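Local coordinates for molybdopterin molybdotransferase (Pyrococcus horikoshii, PDB 1UZ5), which probably catalyses the magnesium-dependent insertion of molybdate into adenylyl-molybdopterin, yielding Mo-molybdopterin and AMP, at residues 179-184 against 321-326; 17-22 against 289-294; 155-158 against 162-165. One frame throughout, in Å; residues are numbered along the deposited sequence. Where two conformers were deposited one is given.

Two of the three contacts tie distant parts of the sequence together, and the third is local. Contacts 1 and 2 have centres about 12 Å apart and touch each other; both reach the mixed sheet containing strands 182-188 and 288-292. The end of helix 304-322 forms part of contact 1, and its side chains touch F19 and I289 of contact 2. Contact 3 joins a loop to helix 161-169, its centre about 16 Å from contact 1 and about 28 Å from contact 2. Along the chain, contact 2 opens first, contact 3 follows and closes, and the segments of contacts 1 and 2 then alternate. Contact 2 thus holds the N-terminal segment against the sheet, while one sulfate bridges contacts 1 and 3.

Contact 1. Residues 179-184 against 321-326; sequences RKPKVA and RALGRE. With SO4 (sulfate ion), chain C.
P181 turns its ring toward the C-terminal end of helix 304-322, where it meets A322 and L323 in a small, buried apolar contact. The ring presents its CG and CD edge: CD lies 3.8 Å from CD2 of L323, while CG stands 4.2 Å from the methyl CB of A322, so one proline bridges two consecutive residues. L323 reaches it obliquely. Its chi1 of -64° sets CG beside the backbone N, and chi2 of 168° then turns the CD2 branch, not CD1, to the proline. The backbone just beyond forms a Schellman motif: G324, at positive phi, is the C-prime residue, its N bonded to R321 O at 3.1 Å, and R325 N returns to L320 O. P181 therefore packs on the last turn of the helix just before strand 182-188 begins, with P23 also against its side chain and I21 against A322. Past the motif, R325 bends at chi2 and chi3 and carries its guanidinium to a sulfate, probably from the crystallisation liquor. NH1 donates to sulfate O2 at 2.9 Å, in the guanidinium plane, and weakly to O3; it also bonds to G156 O.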
loop_
_atom_site.group_PDB
_atom_site.type_symbol
_atom_site.label_atom_id
_atom_site.label_comp_id
_atom_site.label_asym_id
_atom_site.label_seq_id
_atom_site.Cartn_x
_atom_site.Cartn_y
_atom_site.Cartn_z
ATOM N N ARG A 179 -7.620 1.051 11.079
ATOM C CA ARG A 179 -8.096 2.412 11.276
ATOM C C ARG A 179 -6.828 3.227 11.035
ATOM O O ARG A 179 -5.721 2.707 11.177
ATOM C CB ARG A 179 -8.602 2.616 12.704
ATOM C CG ARG A 179 -9.935 1.943 12.981
ATOM C CD ARG A 179 -10.360 2.133 14.427
ATOM N NE ARG A 179 -11.618 1.451 14.712
ATOM C CZ ARG A 179 -12.803 1.848 14.257
ATOM N NH1 ARG A 179 -12.897 2.930 13.495
ATOM N NH2 ARG A 179 -13.895 1.161 14.565
ATOM N N LYS A 180 -6.971 4.485 10.651
ATOM C CA LYS A 180 -5.789 5.291 10.376
ATOM C C LYS A 180 -5.117 5.781 11.651
ATOM O O LYS A 180 -5.749 6.416 12.489
ATOM C CB LYS A 180 -6.162 6.482 9.487
ATOM C CG LYS A 180 -6.673 6.071 8.113
ATOM C CD LYS A 180 -7.099 7.269 7.290
ATOM C CE LYS A 180 -7.542 6.844 5.898
ATOM N NZ LYS A 180 -7.979 8.011 5.086
ATOM N N PRO A 181 -3.826 5.463 11.821
ATOM C CA PRO A 181 -3.076 5.890 13.008
ATOM C C PRO A 181 -3.068 7.420 13.008
ATOM O O PRO A 181 -2.683 8.039 12.015
ATOM C CB PRO A 181 -1.679 5.325 12.757
ATOM C CG PRO A 181 -1.922 4.172 11.833
ATOM C CD PRO A 181 -2.958 4.717 10.900
ATOM N N LYS A 182 -3.506 8.027 14.104
ATOM C CA LYS A 182 -3.543 9.478 14.183
ATOM C C LYS A 182 -2.211 10.053 14.638
ATOM O O LYS A 182 -1.656 9.635 15.652
ATOM C CB LYS A 182 -4.639 9.931 15.141
ATOM C CG LYS A 182 -6.043 9.603 14.688
ATOM C CD LYS A 182 -7.052 10.111 15.705
ATOM C CE LYS A 182 -8.479 9.858 15.244
ATOM N NZ LYS A 182 -9.470 10.338 16.245
ATOM N N VAL A 183 -1.695 11.007 13.875
ATOM C CA VAL A 183 -0.431 11.652 14.224
ATOM C C VAL A 183 -0.661 13.152 14.389
ATOM O O VAL A 183 -1.000 13.841 13.428
ATOM C CB VAL A 183 0.629 11.435 13.137
ATOM C CG1 VAL A 183 1.941 12.104 13.548
ATOM C CG2 VAL A 183 0.839 9.944 12.910
ATOM N N ALA A 184 -0.504 13.643 15.617
ATOM C CA ALA A 184 -0.678 15.064 15.906
ATOM C C ALA A 184 0.641 15.750 15.557
ATOM O O ALA A 184 1.702 15.370 16.065
ATOM C CB ALA A 184 -1.007 15.265 17.383
ATOM N N ARG A 321 4.624 -0.210 10.465
ATOM C CA ARG A 321 4.394 -1.386 11.295
ATOM C C ARG A 321 2.981 -1.386 11.848
ATOM O O ARG A 321 2.365 -2.437 11.993
ATOM C CB ARG A 321 5.403 -1.431 12.437
ATOM C CG ARG A 321 6.813 -1.755 11.980
ATOM C CD ARG A 321 7.817 -1.390 13.049
ATOM N NE ARG A 321 9.174 -1.559 12.535
ATOM C CZ ARG A 321 10.231 -0.869 12.951
ATOM N NH1 ARG A 321 11.420 -1.102 12.415
ATOM N NH2 ARG A 321 10.101 0.058 13.893
ATOM N N ALA A 322 2.463 -0.203 12.154
ATOM C CA ALA A 322 1.107 -0.089 12.670
ATOM C C ALA A 322 0.099 -0.485 11.588
ATOM O O ALA A 322 -1.038 -0.845 11.889
ATOM C CB ALA A 322 0.844 1.328 13.112
ATOM N N LEU A 323 0.523 -0.409 10.330
ATOM C CA LEU A 323 -0.351 -0.746 9.210
ATOM C C LEU A 323 -0.003 -2.103 8.606
ATOM O O LEU A 323 -0.393 -2.403 7.478
ATOM C CB LEU A 323 -0.254 0.341 8.134
ATOM C CG LEU A 323 -0.749 1.727 8.544
ATOM C CD1 LEU A 323 -0.333 2.746 7.503
ATOM C CD2 LEU A 323 -2.256 1.710 8.714
ATOM N N GLY A 324 0.738 -2.913 9.361
ATOM C CA GLY A 324 1.130 -4.227 8.887
ATOM C C GLY A 324 2.043 -4.162 7.681
ATOM O O GLY A 324 2.196 -5.142 6.953
ATOM N N ARG A 325 2.655 -3.004 7.471
ATOM C CA ARG A 325 3.557 -2.793 6.343
ATOM C C ARG A 325 4.991 -2.838 6.850
ATOM O O ARG A 325 5.921 -2.450 6.144
ATOM C CB ARG A 325 3.298 -1.426 5.717
ATOM C CG ARG A 325 1.840 -1.019 5.697
ATOM C CD ARG A 325 1.245 -1.181 4.325
ATOM N NE ARG A 325 1.776 -0.211 3.374
ATOM C CZ ARG A 325 1.624 -0.316 2.060
ATOM N NH1 ARG A 325 0.958 -1.350 1.558
ATOM N NH2 ARG A 325 2.130 0.605 1.249
ATOM N N GLU A 326 5.150 -3.295 8.088
ATOM C CA GLU A 326 6.458 -3.397 8.727
ATOM C C GLU A 326 7.538 -3.895 7.775
ATOM O O GLU A 326 7.746 -5.098 7.621
ATOM C CB GLU A 326 6.353 -4.306 9.956
ATOM C CG GLU A 326 5.207 -5.308 9.893
ATOM C CD GLU A 326 4.732 -5.738 11.270
ATOM O OE1 GLU A 326 5.544 -6.297 12.038
ATOM O OE2 GLU A 326 3.542 -5.514 11.586
HETATM S S SO4 C . 1.253 -2.721 -1.688
HETATM O O1 SO4 C . 2.099 -4.000 -1.146
HETATM O O2 SO4 C . 0.060 -2.693 -0.870
HETATM O O3 SO4 C . 1.965 -1.629 -1.589
HETATM O O4 SO4 C . 0.899 -3.115 -3.028
#

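Contact 2. Residues 17-22 against 289-294; sequences QSFKIS and IGVIKG
This is an apolar contact inside the alpha/beta lobe, where the chain just after helix 9-18 lays one aromatic ring on strand 288-292. F19, just past the end of that helix, projects its ring toward the strand and meets I289 and V291, alternate residues whose side chains point to the same side of the strand. The two are touched differently. I289 offers its CG2 methyl to the ring edge, lying in the ring plane 3.6 Å from CE2 of F19. The V291 and F19 side chains point at one another, and CG2 of V291 meets the ring obliquely, only 3.3 Å from CE1 of F19, a tight fit. The valine torsion selects that branch: CG1 is anti to the backbone N (chi1 -180°), which leaves CG2 to face the phenylalanine. Between the two methyls, CZ of F19 stands 4.1 Å from the carbonyl O of G290. L318 of helix 304-322 and P296 of the next strand also touch the ring. A leucine in place of F19 would probably fail to span both methyls, leaving I289 or V291 without its partner and opening a gap between the segment after helix 9-18 and strand 288-292. At the strand's far end a water makes the polar link, donating to K20 O at 3.2 Å and to G294 O at 2.8 Å. K293 and G294, both at positive phi, form a tight turn of the type I' kind joining strands 288-292 and 295-300. Strand 288-292 runs antiparallel beside 295-300, the last of the parallel strands, with helix 304-322 on the face that receives F19 and helix 233-246 touching I292, consistent with the layered MoCF-biosynthesis fold of the MoeA family.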
loop_
_atom_site.group_PDB
_atom_site.type_symbol
_atom_site.label_atom_id
_atom_site.label_comp_id
_atom_site.label_asym_id
_atom_site.label_seq_id
_atom_site.Cartn_x
_atom_site.Cartn_y
_atom_site.Cartn_z
ATOM N N GLN A 17 11.321 0.692 17.596
ATOM C CA GLN A 17 10.817 -0.662 17.410
ATOM C C GLN A 17 10.124 -1.123 18.683
ATOM O O GLN A 17 9.169 -1.897 18.633
ATOM C CB GLN A 17 11.963 -1.618 17.078
ATOM C CG GLN A 17 12.698 -1.279 15.796
ATOM C CD GLN A 17 13.826 -2.246 15.501
ATOM O OE1 GLN A 17 13.606 -3.449 15.371
ATOM N NE2 GLN A 17 15.043 -1.724 15.392
ATOM N N SER A 18 10.599 -0.636 19.826
ATOM C CA SER A 18 10.009 -1.015 21.105
ATOM C C SER A 18 8.618 -0.418 21.244
ATOM O O SER A 18 7.818 -0.879 22.061
ATOM C CB SER A 18 10.883 -0.542 22.273
ATOM O OG SER A 18 10.575 0.791 22.641
ATOM N N PHE A 19 8.329 0.617 20.460
ATOM C CA PHE A 19 7.010 1.239 20.513
ATOM C C PHE A 19 6.050 0.388 19.704
ATOM O O PHE A 19 6.456 -0.324 18.786
ATOM C CB PHE A 19 7.018 2.652 19.916
ATOM C CG PHE A 19 7.920 3.618 20.625
ATOM C CD1 PHE A 19 8.125 3.528 22.000
ATOM C CD2 PHE A 19 8.546 4.641 19.919
ATOM C CE1 PHE A 19 8.943 4.443 22.662
ATOM C CE2 PHE A 19 9.365 5.563 20.570
ATOM C CZ PHE A 19 9.563 5.463 21.946
ATOM N N LYS A 20 4.774 0.463 20.040
ATOM C CA LYS A 20 3.786 -0.301 19.312
ATOM C C LYS A 20 2.484 0.474 19.263
ATOM O O LYS A 20 1.899 0.796 20.295
ATOM C CB LYS A 20 3.570 -1.663 19.974
ATOM C CG LYS A 20 2.830 -2.663 19.102
ATOM C CD LYS A 20 2.829 -4.044 19.741
ATOM C CE LYS A 20 2.219 -5.087 18.819
ATOM N NZ LYS A 20 2.290 -6.453 19.413
ATOM N N ILE A 21 2.051 0.793 18.051
ATOM C CA ILE A 21 0.807 1.512 17.855
ATOM C C ILE A 21 -0.218 0.502 17.362
ATOM O O ILE A 21 0.070 -0.301 16.475
ATOM C CB ILE A 21 0.942 2.620 16.783
ATOM C CG1 ILE A 21 2.047 3.606 17.171
ATOM C CG2 ILE A 21 -0.389 3.341 16.615
ATOM C CD1 ILE A 21 1.778 4.365 18.449
ATOM N N SER A 22 -1.404 0.528 17.954
ATOM C CA SER A 22 -2.478 -0.366 17.543
ATOM C C SER A 22 -3.676 0.522 17.276
ATOM O O SER A 22 -4.463 0.809 18.175
ATOM C CB SER A 22 -2.797 -1.383 18.642
ATOM O OG SER A 22 -1.754 -2.337 18.755
ATOM N N ILE A 289 13.253 11.669 21.048
ATOM C CA ILE A 289 12.271 10.588 20.990
ATOM C C ILE A 289 11.855 10.295 22.422
ATOM O O ILE A 289 12.685 9.931 23.256
ATOM C CB ILE A 289 12.844 9.296 20.379
ATOM C CG1 ILE A 289 13.393 9.567 18.983
ATOM C CG2 ILE A 289 11.747 8.239 20.293
ATOM C CD1 ILE A 289 14.036 8.363 18.341
ATOM N N GLY A 290 10.571 10.468 22.710
ATOM C CA GLY A 290 10.082 10.214 24.049
ATOM C C GLY A 290 8.711 9.570 24.067
ATOM O O GLY A 290 8.189 9.138 23.032
ATOM N N VAL A 291 8.125 9.506 25.256
ATOM C CA VAL A 291 6.809 8.915 25.439
ATOM C C VAL A 291 6.039 9.697 26.492
ATOM O O VAL A 291 6.546 9.957 27.583
ATOM C CB VAL A 291 6.914 7.437 25.894
ATOM C CG1 VAL A 291 5.525 6.844 26.072
ATOM C CG2 VAL A 291 7.709 6.631 24.874
ATOM N N ILE A 292 4.820 10.089 26.144
ATOM C CA ILE A 292 3.947 10.822 27.046
ATOM C C ILE A 292 2.613 10.083 27.056
ATOM O O ILE A 292 1.994 9.889 26.006
ATOM C CB ILE A 292 3.711 12.267 26.569
ATOM C CG1 ILE A 292 5.042 13.028 26.518
ATOM C CG2 ILE A 292 2.731 12.965 27.502
ATOM C CD1 ILE A 292 4.916 14.458 26.018
ATOM N N LYS A 293 2.183 9.663 28.241
ATOM C CA LYS A 293 0.935 8.925 28.385
ATOM C C LYS A 293 0.878 7.777 27.384
ATOM O O LYS A 293 -0.100 7.620 26.657
ATOM C CB LYS A 293 -0.261 9.856 28.190
ATOM C CG LYS A 293 -0.378 10.916 29.272
ATOM C CD LYS A 293 -1.661 11.717 29.133
ATOM C CE LYS A 293 -1.815 12.696 30.286
ATOM N NZ LYS A 293 -3.087 13.465 30.205
ATOM N N GLY A 294 1.952 6.992 27.347
ATOM C CA GLY A 294 2.030 5.848 26.456
ATOM C C GLY A 294 2.124 6.134 24.969
ATOM O O GLY A 294 2.206 5.205 24.168
HETATM O O HOH W 1 1.589 3.524 21.954
#

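Contact 3. Residues 155-158 against 162-165; sequences KGER and KQTA. With SO4 (sulfate ion), chain C.
E157 and Q163 meet where the loop before helix 161-169 runs past the helix's first turn. The side chains cross at about a right angle, and OE2 of E157 comes to 3.2 Å from CG of Q163, touching the aliphatic part of the glutamine. Carboxylate and amide planes are 64° apart, and OE2 of E157 lies 3.4 Å from NE2 of Q163. A water supplements the contact, donating to E157 OE2 at 2.8 Å and accepting weakly from Q163 NE2. In the next shell, E157 is held through its second carboxylate oxygen, and Q163 through its amide oxygen. E157 OE1 accepts from K154 N, while Q163, bent at chi2 (67°), folds its OE1 back to G160 N, a bond like the N3-to-N-cap half of a capping box. On the loop itself, R158 N points almost straight at sulfate O2, 2.7 Å away with an N-H...O angle of 179°; K328 NZ binds the same ion. Farther out, backbone bonds of G156 and E157 with A38, and a bond from K155 N to the D41 side chain, tether the loop. The contact sits at the surface of the N-terminal region, where the chain leaves strand 151-153 and enters helix 161-169.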
loop_
_atom_site.group_PDB
_atom_site.type_symbol
_atom_site.label_atom_id
_atom_site.label_comp_id
_atom_site.label_asym_id
_atom_site.label_seq_id
_atom_site.Cartn_x
_atom_site.Cartn_y
_atom_site.Cartn_z
ATOM N N LYS A 155 -2.353 -9.155 4.421
ATOM C CA LYS A 155 -2.469 -8.204 5.514
ATOM C C LYS A 155 -1.458 -7.108 5.180
ATOM O O LYS A 155 -0.354 -7.407 4.733
ATOM C CB LYS A 155 -2.082 -8.865 6.836
ATOM C CG LYS A 155 -2.033 -7.918 8.025
ATOM C CD LYS A 155 -1.490 -8.634 9.255
ATOM C CE LYS A 155 -1.402 -7.704 10.451
ATOM N NZ LYS A 155 -0.908 -8.425 11.656
ATOM N N GLY A 156 -1.840 -5.852 5.374
ATOM C CA GLY A 156 -0.922 -4.762 5.093
ATOM C C GLY A 156 -0.908 -4.313 3.645
ATOM O O GLY A 156 -0.182 -3.388 3.280
ATOM N N GLU A 157 -1.715 -4.954 2.810
ATOM C CA GLU A 157 -1.759 -4.585 1.404
ATOM C C GLU A 157 -2.699 -3.412 1.191
ATOM O O GLU A 157 -3.760 -3.344 1.811
ATOM C CB GLU A 157 -2.236 -5.767 0.558
ATOM C CG GLU A 157 -2.077 -5.554 -0.937
ATOM C CD GLU A 157 -2.572 -6.743 -1.749
ATOM O OE1 GLU A 157 -2.503 -7.880 -1.238
ATOM O OE2 GLU A 157 -3.012 -6.545 -2.902
ATOM N N ARG A 158 -2.306 -2.482 0.324
ATOM C CA ARG A 158 -3.151 -1.334 0.020
ATOM C C ARG A 158 -4.182 -1.782 -1.009
ATOM O O ARG A 158 -3.846 -2.506 -1.942
ATOM C CB ARG A 158 -2.325 -0.188 -0.568
ATOM C CG ARG A 158 -3.150 1.065 -0.864
ATOM C CD ARG A 158 -2.300 2.163 -1.500
ATOM N NE ARG A 158 -1.246 2.656 -0.612
ATOM C CZ ARG A 158 -1.450 3.444 0.441
ATOM N NH1 ARG A 158 -2.677 3.842 0.754
ATOM N NH2 ARG A 158 -0.421 3.840 1.181
ATOM N N LYS A 162 -7.707 -2.760 -8.515
ATOM C CA LYS A 162 -7.676 -4.178 -8.846
ATOM C C LYS A 162 -8.079 -5.033 -7.652
ATOM O O LYS A 162 -8.760 -6.046 -7.811
ATOM C CB LYS A 162 -6.291 -4.581 -9.338
ATOM C CG LYS A 162 -6.071 -4.219 -10.784
ATOM C CD LYS A 162 -4.895 -4.958 -11.331
ATOM C CE LYS A 162 -4.866 -4.895 -12.835
ATOM N NZ LYS A 162 -3.726 -5.714 -13.295
ATOM N N GLN A 163 -7.664 -4.616 -6.458
ATOM C CA GLN A 163 -7.998 -5.339 -5.240
ATOM C C GLN A 163 -9.476 -5.197 -4.902
ATOM O O GLN A 163 -10.128 -6.183 -4.546
ATOM C CB GLN A 163 -7.163 -4.844 -4.052
ATOM C CG GLN A 163 -5.700 -5.268 -4.078
ATOM C CD GLN A 163 -4.938 -4.620 -5.208
ATOM O OE1 GLN A 163 -5.053 -3.416 -5.436
ATOM N NE2 GLN A 163 -4.146 -5.411 -5.921
ATOM N N THR A 164 -10.014 -3.981 -5.001
ATOM C CA THR A 164 -11.428 -3.783 -4.689
ATOM C C THR A 164 -12.311 -4.521 -5.707
ATOM O O THR A 164 -13.362 -5.055 -5.356
ATOM C CB THR A 164 -11.820 -2.283 -4.682
ATOM O OG1 THR A 164 -11.484 -1.697 -5.944
ATOM C CG2 THR A 164 -11.079 -1.532 -3.550
ATOM N N ALA A 165 -11.884 -4.539 -6.964
ATOM C CA ALA A 165 -12.646 -5.225 -8.004
ATOM C C ALA A 165 -12.595 -6.732 -7.742
ATOM O O ALA A 165 -13.597 -7.429 -7.887
ATOM C CB ALA A 165 -12.068 -4.905 -9.369
HETATM S S SO4 C . 1.253 -2.721 -1.688
HETATM O O1 SO4 C . 2.099 -4.000 -1.146
HETATM O O2 SO4 C . 0.060 -2.693 -0.870
HETATM O O3 SO4 C . 1.965 -1.629 -1.589
HETATM O O4 SO4 C . 0.899 -3.115 -3.028
HETATM O O HOH W 2 -4.243 -8.482 -4.449
#